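Local coordinates for protein phosphoserine phosphatase (Thermococcus onnurineus, PDB 4AP9) that probably hydrolyses L-phosphoserine to L-serine and phosphate with the help of magnesium, the last step of serine biosynthesis, as a member of the haloacid dehalogenase superfamily, at residues G103-V108 / N122-E127; K58-I63 / G129-I134; F23-E28 / G69-T74. All coordinates share one frame; numbering follows the deposited sequence.

Contact 1: G103-V108 / N122-E127; sequences GSFEEV and NRAIFE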
loop_
_atom_site.group_PDB
_atom_site.type_symbol
_atom_site.label_atom_id
_atom_site.label_comp_id
_atom_site.label_asym_id
_atom_site.label_seq_id
_atom_site.Cartn_x
_atom_site.Cartn_y
_atom_site.Cartn_z
ATOM N N GLY A 103 -23.874 -15.934 -7.470
ATOM C CA GLY A 103 -24.639 -14.695 -7.480
ATOM C C GLY A 103 -26.141 -14.945 -7.404
ATOM O O GLY A 103 -26.936 -14.000 -7.358
ATOM N N SER A 104 -26.523 -16.222 -7.405
ATOM C CA SER A 104 -27.918 -16.602 -7.231
ATOM C C SER A 104 -28.228 -16.750 -5.743
ATOM O O SER A 104 -27.372 -16.474 -4.887
ATOM C CB SER A 104 -28.205 -17.984 -7.835
ATOM O OG SER A 104 -29.614 -18.214 -7.936
ATOM N N PHE A 105 -29.449 -17.198 -5.453
ATOM C CA PHE A 105 -29.982 -17.226 -4.090
ATOM C C PHE A 105 -29.579 -18.401 -3.201
ATOM O O PHE A 105 -29.687 -19.560 -3.602
ATOM C CB PHE A 105 -31.514 -17.150 -4.210
ATOM C CG PHE A 105 -32.006 -15.909 -4.905
ATOM C CD1 PHE A 105 -32.123 -14.715 -4.220
ATOM C CD2 PHE A 105 -32.351 -15.933 -6.250
ATOM C CE1 PHE A 105 -32.564 -13.580 -4.852
ATOM C CE2 PHE A 105 -32.799 -14.792 -6.885
ATOM C CZ PHE A 105 -32.900 -13.614 -6.190
ATOM N N GLU A 106 -29.106 -18.103 -1.993
ATOM C CA GLU A 106 -28.749 -19.148 -1.037
ATOM C C GLU A 106 -29.912 -20.088 -0.766
ATOM O O GLU A 106 -29.711 -21.272 -0.497
ATOM C CB GLU A 106 -28.284 -18.540 0.293
ATOM C CG GLU A 106 -26.867 -17.960 0.226
ATOM C CD GLU A 106 -26.251 -17.745 1.601
ATOM O OE1 GLU A 106 -26.955 -17.985 2.612
ATOM O OE2 GLU A 106 -25.056 -17.344 1.659
ATOM N N GLU A 107 -31.127 -19.544 -0.826
ATOM C CA GLU A 107 -32.330 -20.279 -0.475
ATOM C C GLU A 107 -32.570 -21.397 -1.488
ATOM O O GLU A 107 -32.992 -22.506 -1.135
ATOM C CB GLU A 107 -33.532 -19.321 -0.384
ATOM C CG GLU A 107 -33.404 -18.224 0.717
ATOM C CD GLU A 107 -32.731 -16.919 0.239
ATOM O OE1 GLU A 107 -32.060 -16.918 -0.812
ATOM O OE2 GLU A 107 -32.905 -15.877 0.909
ATOM N N VAL A 108 -32.269 -21.102 -2.743
ATOM C CA VAL A 108 -32.390 -22.079 -3.816
ATOM C C VAL A 108 -31.181 -23.031 -3.887
ATOM O O VAL A 108 -31.320 -24.210 -4.232
ATOM C CB VAL A 108 -32.580 -21.361 -5.150
ATOM C CG1 VAL A 108 -32.512 -22.329 -6.299
ATOM C CG2 VAL A 108 -33.916 -20.643 -5.149
ATOM N N ASN A 122 -26.155 -14.633 -2.773
ATOM C CA ASN A 122 -27.074 -13.552 -2.444
ATOM C C ASN A 122 -28.295 -14.118 -1.721
ATOM O O ASN A 122 -28.392 -15.322 -1.543
ATOM C CB ASN A 122 -27.421 -12.772 -3.708
ATOM C CG ASN A 122 -26.257 -11.912 -4.177
ATOM O OD1 ASN A 122 -25.538 -11.348 -3.354
ATOM N ND2 ASN A 122 -26.047 -11.830 -5.487
ATOM N N ARG A 123 -29.187 -13.263 -1.238
ATOM C CA ARG A 123 -30.350 -13.772 -0.506
ATOM C C ARG A 123 -31.605 -13.093 -1.007
ATOM O O ARG A 123 -31.535 -12.073 -1.702
ATOM C CB ARG A 123 -30.190 -13.593 1.019
ATOM C CG ARG A 123 -29.228 -14.617 1.646
ATOM C CD ARG A 123 -29.032 -14.433 3.177
ATOM N NE ARG A 123 -28.099 -15.445 3.667
ATOM C CZ ARG A 123 -27.322 -15.335 4.745
ATOM N NH1 ARG A 123 -27.348 -14.241 5.496
ATOM N NH2 ARG A 123 -26.509 -16.333 5.072
ATOM N N ALA A 124 -32.759 -13.666 -0.663
ATOM C CA ALA A 124 -34.034 -13.125 -1.116
ATOM C C ALA A 124 -34.780 -12.384 -0.008
ATOM O O ALA A 124 -34.610 -12.673 1.177
ATOM C CB ALA A 124 -34.894 -14.252 -1.662
ATOM N N ILE A 125 -35.604 -11.424 -0.409
ATOM C CA ILE A 125 -36.414 -10.669 0.532
ATOM C C ILE A 125 -37.866 -11.087 0.354
ATOM O O ILE A 125 -38.434 -10.949 -0.721
ATOM C CB ILE A 125 -36.263 -9.158 0.298
ATOM C CG1 ILE A 125 -34.798 -8.744 0.459
ATOM C CG2 ILE A 125 -37.151 -8.353 1.269
ATOM C CD1 ILE A 125 -34.490 -7.386 -0.102
ATOM N N PHE A 126 -38.452 -11.628 1.413
ATOM C CA PHE A 126 -39.860 -12.001 1.384
ATOM C C PHE A 126 -40.636 -11.174 2.390
ATOM O O PHE A 126 -40.183 -10.963 3.510
ATOM C CB PHE A 126 -40.034 -13.496 1.648
ATOM C CG PHE A 126 -39.599 -14.361 0.497
ATOM C CD1 PHE A 126 -40.405 -14.491 -0.622
ATOM C CD2 PHE A 126 -38.382 -15.013 0.521
ATOM C CE1 PHE A 126 -40.015 -15.271 -1.693
ATOM C CE2 PHE A 126 -37.980 -15.795 -0.552
ATOM C CZ PHE A 126 -38.804 -15.922 -1.660
ATOM N N GLU A 127 -41.790 -10.679 1.967
ATOM C CA GLU A 127 -42.695 -9.966 2.860
ATOM C C GLU A 127 -44.059 -10.612 2.718
ATOM O O GLU A 127 -44.610 -10.665 1.620
ATOM C CB GLU A 127 -42.758 -8.484 2.492
ATOM C CG GLU A 127 -41.446 -7.739 2.762
ATOM C CD GLU A 127 -41.408 -6.335 2.164
ATOM O OE1 GLU A 127 -42.465 -5.836 1.705
ATOM O OE2 GLU A 127 -40.305 -5.732 2.153
#

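Contact 2: K58-I63 / G129-I134; sequences KRVGLI and GKFQGI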
loop_
_atom_site.group_PDB
_atom_site.type_symbol
_atom_site.label_atom_id
_atom_site.label_comp_id
_atom_site.label_asym_id
_atom_site.label_seq_id
_atom_site.Cartn_x
_atom_site.Cartn_y
_atom_site.Cartn_z
ATOM N N LYS A 58 -33.491 -5.664 -13.135
ATOM C CA LYS A 58 -34.675 -5.750 -14.000
ATOM C C LYS A 58 -35.335 -7.133 -13.917
ATOM O O LYS A 58 -36.565 -7.253 -13.936
ATOM C CB LYS A 58 -34.334 -5.410 -15.458
ATOM C CG LYS A 58 -34.143 -3.919 -15.742
ATOM C CD LYS A 58 -33.904 -3.669 -17.231
ATOM C CE LYS A 58 -34.190 -2.208 -17.617
ATOM N NZ LYS A 58 -33.510 -1.203 -16.746
ATOM N N ARG A 59 -34.516 -8.178 -13.840
ATOM C CA ARG A 59 -35.027 -9.533 -13.650
ATOM C C ARG A 59 -35.711 -9.641 -12.286
ATOM O O ARG A 59 -36.800 -10.201 -12.162
ATOM C CB ARG A 59 -33.892 -10.557 -13.775
ATOM C CG ARG A 59 -33.487 -10.834 -15.240
ATOM C CD ARG A 59 -32.313 -11.787 -15.360
ATOM N NE ARG A 59 -31.040 -11.109 -15.106
ATOM C CZ ARG A 59 -29.983 -11.667 -14.540
ATOM N NH1 ARG A 59 -30.014 -12.927 -14.140
ATOM N NH2 ARG A 59 -28.890 -10.958 -14.355
ATOM N N VAL A 60 -35.076 -9.082 -11.264
ATOM C CA VAL A 60 -35.634 -9.126 -9.916
ATOM C C VAL A 60 -37.014 -8.472 -9.885
ATOM O O VAL A 60 -37.945 -8.989 -9.267
ATOM C CB VAL A 60 -34.708 -8.442 -8.922
ATOM C CG1 VAL A 60 -35.457 -8.091 -7.623
ATOM C CG2 VAL A 60 -33.528 -9.341 -8.655
ATOM N N GLY A 61 -37.127 -7.346 -10.583
ATOM C CA GLY A 61 -38.364 -6.608 -10.690
ATOM C C GLY A 61 -39.475 -7.424 -11.319
ATOM O O GLY A 61 -40.633 -7.335 -10.903
ATOM N N LEU A 62 -39.120 -8.226 -12.317
ATOM C CA LEU A 62 -40.099 -9.022 -13.040
ATOM C C LEU A 62 -40.646 -10.216 -12.247
ATOM O O LEU A 62 -41.629 -10.828 -12.664
ATOM C CB LEU A 62 -39.537 -9.492 -14.389
ATOM C CG LEU A 62 -39.346 -8.401 -15.449
ATOM C CD1 LEU A 62 -38.365 -8.825 -16.525
ATOM C CD2 LEU A 62 -40.678 -8.032 -16.063
ATOM N N ILE A 63 -40.019 -10.562 -11.126
ATOM C CA ILE A 63 -40.605 -11.603 -10.284
ATOM C C ILE A 63 -41.120 -11.082 -8.943
ATOM O O ILE A 63 -41.445 -11.860 -8.047
ATOM C CB ILE A 63 -39.676 -12.840 -10.085
ATOM C CG1 ILE A 63 -38.372 -12.464 -9.376
ATOM C CG2 ILE A 63 -39.419 -13.551 -11.415
ATOM C CD1 ILE A 63 -37.632 -13.657 -8.765
ATOM N N GLY A 129 -44.746 -13.651 2.656
ATOM C CA GLY A 129 -44.629 -14.821 1.808
ATOM C C GLY A 129 -44.459 -14.528 0.332
ATOM O O GLY A 129 -44.451 -15.449 -0.479
ATOM N N LYS A 130 -44.313 -13.256 -0.019
ATOM C CA LYS A 130 -44.166 -12.866 -1.420
ATOM C C LYS A 130 -42.818 -12.187 -1.681
ATOM O O LYS A 130 -42.350 -11.370 -0.876
ATOM C CB LYS A 130 -45.296 -11.934 -1.832
ATOM C CG LYS A 130 -46.679 -12.420 -1.434
ATOM C CD LYS A 130 -47.011 -13.726 -2.122
ATOM C CE LYS A 130 -48.470 -14.100 -1.861
ATOM N NZ LYS A 130 -48.826 -15.398 -2.492
ATOM N N PHE A 131 -42.208 -12.527 -2.815
ATOM C CA PHE A 131 -40.866 -12.044 -3.145
ATOM C C PHE A 131 -40.875 -10.537 -3.350
ATOM O O PHE A 131 -41.641 -10.009 -4.162
ATOM C CB PHE A 131 -40.333 -12.766 -4.390
ATOM C CG PHE A 131 -38.946 -12.351 -4.803
ATOM C CD1 PHE A 131 -37.831 -12.898 -4.190
ATOM C CD2 PHE A 131 -38.762 -11.423 -5.820
ATOM C CE1 PHE A 131 -36.543 -12.531 -4.583
ATOM C CE2 PHE A 131 -37.478 -11.040 -6.209
ATOM C CZ PHE A 131 -36.374 -11.600 -5.590
ATOM N N GLN A 132 -40.017 -9.841 -2.616
ATOM C CA GLN A 132 -39.925 -8.389 -2.749
ATOM C C GLN A 132 -38.663 -7.881 -3.451
ATOM O O GLN A 132 -38.700 -6.839 -4.090
ATOM C CB GLN A 132 -40.059 -7.707 -1.382
ATOM C CG GLN A 132 -41.472 -7.689 -0.844
ATOM C CD GLN A 132 -42.502 -7.530 -1.937
ATOM O OE1 GLN A 132 -42.414 -6.626 -2.773
ATOM N NE2 GLN A 132 -43.489 -8.420 -1.944
ATOM N N GLY A 133 -37.555 -8.605 -3.330
ATOM C CA GLY A 133 -36.309 -8.151 -3.930
ATOM C C GLY A 133 -35.108 -8.979 -3.520
ATOM O O GLY A 133 -35.253 -10.060 -2.935
ATOM N N ILE A 134 -33.920 -8.478 -3.853
ATOM C CA ILE A 134 -32.677 -9.202 -3.605
ATOM C C ILE A 134 -31.802 -8.499 -2.562
ATOM O O ILE A 134 -31.736 -7.275 -2.527
ATOM C CB ILE A 134 -31.878 -9.375 -4.914
ATOM C CG1 ILE A 134 -30.659 -10.292 -4.707
ATOM C CG2 ILE A 134 -31.479 -8.023 -5.481
ATOM C CD1 ILE A 134 -29.999 -10.749 -6.030
HETATM O O HOH W 1 -39.038 -7.661 -6.661
#

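Contact 3: F23-E28 / G69-T74; sequences FEFWRE and GTFLRT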
loop_
_atom_site.group_PDB
_atom_site.type_symbol
_atom_site.label_atom_id
_atom_site.label_comp_id
_atom_site.label_asym_id
_atom_site.label_seq_id
_atom_site.Cartn_x
_atom_site.Cartn_y
_atom_site.Cartn_z
ATOM N N PHE A 23 -28.497 -26.147 -13.163
ATOM C CA PHE A 23 -29.690 -25.364 -12.832
ATOM C C PHE A 23 -29.440 -23.863 -12.966
ATOM O O PHE A 23 -28.445 -23.328 -12.469
ATOM C CB PHE A 23 -30.236 -25.682 -11.433
ATOM C CG PHE A 23 -31.456 -24.876 -11.083
ATOM C CD1 PHE A 23 -32.654 -25.098 -11.742
ATOM C CD2 PHE A 23 -31.393 -23.862 -10.137
ATOM C CE1 PHE A 23 -33.781 -24.342 -11.446
ATOM C CE2 PHE A 23 -32.516 -23.096 -9.841
ATOM C CZ PHE A 23 -33.711 -23.347 -10.489
ATOM N N GLU A 24 -30.353 -23.190 -13.657
ATOM C CA GLU A 24 -30.256 -21.758 -13.874
ATOM C C GLU A 24 -31.539 -21.074 -13.427
ATOM O O GLU A 24 -32.520 -21.042 -14.167
ATOM C CB GLU A 24 -29.987 -21.476 -15.349
ATOM C CG GLU A 24 -28.617 -21.947 -15.772
ATOM C CD GLU A 24 -28.313 -21.612 -17.209
ATOM O OE1 GLU A 24 -27.948 -20.449 -17.480
ATOM O OE2 GLU A 24 -28.452 -22.518 -18.057
ATOM N N PHE A 25 -31.519 -20.532 -12.211
ATOM C CA PHE A 25 -32.715 -19.925 -11.607
ATOM C C PHE A 25 -33.511 -18.990 -12.522
ATOM O O PHE A 25 -34.742 -19.039 -12.555
ATOM C CB PHE A 25 -32.335 -19.172 -10.326
ATOM C CG PHE A 25 -33.481 -18.437 -9.694
ATOM C CD1 PHE A 25 -34.364 -19.098 -8.859
ATOM C CD2 PHE A 25 -33.665 -17.079 -9.918
ATOM C CE1 PHE A 25 -35.428 -18.432 -8.271
ATOM C CE2 PHE A 25 -34.734 -16.400 -9.323
ATOM C CZ PHE A 25 -35.612 -17.082 -8.499
ATOM N N TRP A 26 -32.833 -18.094 -13.235
ATOM C CA TRP A 26 -33.572 -17.145 -14.063
ATOM C C TRP A 26 -34.255 -17.779 -15.293
ATOM O O TRP A 26 -35.352 -17.350 -15.693
ATOM C CB TRP A 26 -32.717 -15.909 -14.424
ATOM C CG TRP A 26 -32.418 -15.044 -13.209
ATOM C CD1 TRP A 26 -31.193 -14.840 -12.623
ATOM C CD2 TRP A 26 -33.368 -14.315 -12.409
ATOM N NE1 TRP A 26 -31.321 -14.001 -11.536
ATOM C CE2 TRP A 26 -32.641 -13.681 -11.374
ATOM C CE3 TRP A 26 -34.750 -14.130 -12.478
ATOM C CZ2 TRP A 26 -33.257 -12.869 -10.416
ATOM C CZ3 TRP A 26 -35.364 -13.323 -11.520
ATOM C CH2 TRP A 26 -34.612 -12.707 -10.499
ATOM N N ARG A 27 -33.620 -18.793 -15.876
ATOM C CA ARG A 27 -34.234 -19.538 -16.975
ATOM C C ARG A 27 -35.445 -20.306 -16.446
ATOM O O ARG A 27 -36.467 -20.409 -17.117
ATOM C CB ARG A 27 -33.236 -20.497 -17.622
ATOM C CG ARG A 27 -32.044 -19.759 -18.224
ATOM C CD ARG A 27 -31.143 -20.660 -19.047
ATOM N NE ARG A 27 -29.922 -19.949 -19.436
ATOM C CZ ARG A 27 -29.823 -19.116 -20.468
ATOM N NH1 ARG A 27 -30.874 -18.873 -21.244
ATOM N NH2 ARG A 27 -28.662 -18.523 -20.729
ATOM N N GLU A 28 -35.336 -20.824 -15.229
ATOM C CA GLU A 28 -36.483 -21.475 -14.598
ATOM C C GLU A 28 -37.611 -20.481 -14.296
ATOM O O GLU A 28 -38.798 -20.782 -14.494
ATOM C CB GLU A 28 -36.047 -22.217 -13.334
ATOM C CG GLU A 28 -37.167 -22.944 -12.599
ATOM C CD GLU A 28 -37.702 -24.162 -13.344
ATOM O OE1 GLU A 28 -37.215 -24.464 -14.455
ATOM O OE2 GLU A 28 -38.614 -24.820 -12.800
ATOM N N GLY A 69 -43.331 -20.165 -1.909
ATOM C CA GLY A 69 -43.402 -21.581 -2.232
ATOM C C GLY A 69 -42.953 -21.885 -3.655
ATOM O O GLY A 69 -42.243 -22.871 -3.895
ATOM N N THR A 70 -43.364 -21.037 -4.594
ATOM C CA THR A 70 -42.984 -21.182 -5.997
ATOM C C THR A 70 -41.480 -21.023 -6.122
ATOM O O THR A 70 -40.813 -21.754 -6.858
ATOM C CB THR A 70 -43.660 -20.107 -6.873
ATOM O OG1 THR A 70 -45.082 -20.196 -6.734
ATOM C CG2 THR A 70 -43.278 -20.269 -8.340
ATOM N N PHE A 71 -40.963 -20.045 -5.385
ATOM C CA PHE A 71 -39.547 -19.718 -5.359
ATOM C C PHE A 71 -38.757 -20.913 -4.834
ATOM O O PHE A 71 -37.808 -21.372 -5.468
ATOM C CB PHE A 71 -39.346 -18.509 -4.432
ATOM C CG PHE A 71 -38.018 -17.815 -4.579
ATOM C CD1 PHE A 71 -36.936 -18.189 -3.808
ATOM C CD2 PHE A 71 -37.878 -16.744 -5.447
ATOM C CE1 PHE A 71 -35.721 -17.541 -3.930
ATOM C CE2 PHE A 71 -36.665 -16.085 -5.566
ATOM C CZ PHE A 71 -35.586 -16.500 -4.806
ATOM N N LEU A 72 -39.164 -21.421 -3.674
ATOM C CA LEU A 72 -38.480 -22.541 -3.032
ATOM C C LEU A 72 -38.635 -23.889 -3.749
ATOM O O LEU A 72 -37.778 -24.757 -3.631
ATOM C CB LEU A 72 -38.896 -22.649 -1.564
ATOM C CG LEU A 72 -38.426 -21.462 -0.724
ATOM C CD1 LEU A 72 -38.974 -21.549 0.694
ATOM C CD2 LEU A 72 -36.898 -21.398 -0.717
ATOM N N ARG A 73 -39.720 -24.058 -4.497
ATOM C CA ARG A 73 -39.913 -25.256 -5.311
ATOM C C ARG A 73 -38.708 -25.556 -6.206
ATOM O O ARG A 73 -38.430 -26.707 -6.508
ATOM C CB ARG A 73 -41.135 -25.074 -6.197
ATOM C CG ARG A 73 -41.991 -26.305 -6.374
ATOM C CD ARG A 73 -43.472 -25.928 -6.096
ATOM N NE ARG A 73 -44.405 -26.664 -6.951
ATOM C CZ ARG A 73 -45.409 -26.111 -7.632
ATOM N NH1 ARG A 73 -45.649 -24.819 -7.544
ATOM N NH2 ARG A 73 -46.186 -26.874 -8.399
ATOM N N THR A 74 -38.010 -24.511 -6.644
ATOM C CA THR A 74 -36.884 -24.683 -7.561
ATOM C C THR A 74 -35.714 -25.453 -6.956
ATOM O O THR A 74 -34.932 -26.066 -7.686
ATOM C CB THR A 74 -36.363 -23.338 -8.095
ATOM O OG1 THR A 74 -35.787 -22.582 -7.018
ATOM C CG2 THR A 74 -37.496 -22.533 -8.726
#

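Contact 1: G103-V108 / N122-E127
Arg123 lays the flank of its guanidinium, NE and NH2, against a single carboxylate oxygen of Glu106. Both nitrogens stand 3.0 Å from Glu106 OE1, which lies in the plane of the guanidinium, whereas the carboxylate is turned nearly upright to it, the planes 81° apart. NE therefore meets OE1 from above the carboxylate plane, and NH2 comes from the same face on the syn side. The other oxygen, OE2, is engaged by Arg137 and by the backbone N of Ala121, so both oxygens of this buried acid have partners, two of them arginines, which would favour the ionised form; Arg123 NH1 turns to Asp117 O of a neighbouring subunit.

Glu107 serves the next backbone position. Its chain bends at chi2 (90°) and brings OE2 to Ala124 N at 2.7 Å, an almost straight bond of 174° that gives this strand N-H a side-chain acceptor.

In the Rossmann-like core of the haloacid dehalogenase fold, 103-108 follows the strand 97-102 and leaves the sheet at a corner, yet Phe105 still forms a parallel bridge to Asn122. Glu106 N donates to Asn122 O at 2.9 Å, while the return bond from Asn122 N to Ser104 O is weak. Asn122 suits this spot because its amide both donates and accepts: ND2 reaches Gly103 O at 3.0 Å, from above the carbonyl plane, and OD1 takes the backbone N of Arg137. Gly103 lies about 5 Å from the bound 3-pyridinium-1-ylpropane-1-sulfonate, and Asn122 touches Phe138 of its pocket.

Phe105 turns a ring edge to the strand, CD1 lying 3.6 Å from Arg123 C and touching the small Ala124 CB at 3.8 Å. Phe25 and Phe71 meet the same ring edge-to-face.

Contact 2: K58-I63 / G129-I134
Val60 O, near the C-terminal end of helix 52-62, accepts a hydrogen bond at 3.1 Å from a water that also donates, weakly, to Gln132 O at 2.7 Å. The same carbonyl takes Ile63 N, closing the last turn of the helix, and lies at the edge of the Phe131 ring, in its plane. Helix 52-62 belongs to the helical cap inserted after the first core strand, 11-15, and packs here on edge strand 130-135 of the core sheet, so the contact joins cap to core. Segment 58-62 runs nearly antiparallel to strand 130-134, the two axes 8.1 Å apart at closest. Gly133 and Ile134 pair in parallel with a strand of a neighbouring subunit, so the sheet continues across the interface.

Between the two elements the packing is apolar. Valine suits the helix face because its two branches serve different partners: CG1 rests on the bare CA of Gly133 at 3.8 Å and touches the Phe131 ring, while CG2 meets Ile134 CG2 at 4.0 Å. The very extended backbone of Gly133 (phi 171°) suits glycine. Phe131 carries its ring toward the helix, and Phe71 meets it with nearly parallel planes. The longer CG1-CD1 arm of beta-branched Ile63 reaches over one face of that ring: CG1 lies 3.6 Å from Phe131 CE2, and CD1 makes a CH-pi contact 3.9 Å from the ring centroid, 22° off its normal.

Contact 3: F23-E28 / G69-T74
Phe25 and Phe71 bring together two aromatic rings, from the first turn of helix 25-33 and from helix 68-73, both in the helical cap that haloacid dehalogenases carry beside their Rossmann-like core. The rings meet obliquely, centroids 5.0 Å apart and planes at 57°. Phe25 CZ comes to 3.3 Å from Phe71 CE2, and Phe25 CE1 lies over a face of the Phe71 ring toward its rim. Large flat side chains suit this buried seam because each can serve several neighbours: Phe25 also lays CD2 over the centre of the Trp26 ring, 3.7 Å above its plane.

Contacts of Thr74 flank the aromatic pair. Phe23, its CG anti to the backbone N (chi1 180°), sends CZ to Thr74 CB at 3.6 Å, and Thr74 O stands over one face of its ring. Thr74 CG2 packs against the methylene CG of Glu28 at 3.9 Å. The carboxylate of that glutamate is engaged beyond the contact, in salt bridges to Arg31 and Lys77, so a glutamate, with apolar methylenes below a charged end, fits this place.

The polar end of Thr74 is dealt with locally, since a buried hydroxyl needs a partner: OG1 donates to Phe71 O at 2.8 Å, nearly in line with the carbonyl bond.

All three contacts are buried, but contact 2 lies farthest from the chain's centre (its own centre about 20 Å away, against 13 and 15 Å for contacts 1 and 3), at the edge strand where the sheet runs on into another subunit. Contact 1 joins a loop to strand 118-127 and is the polar one; contacts 2 and 3 hold helices by apolar packing, contact 2 adding a water bridge. Strands 118-127 and 130-135 are sheet neighbours, joined where Ile125 O and N meet Gln132 N and Gly133 O; no other chain touches contact 3. Aromatic rings link the three: Trp26 of 23-28 packs on Val60 and Ile63, and Phe126 meets Phe71 edge-to-face.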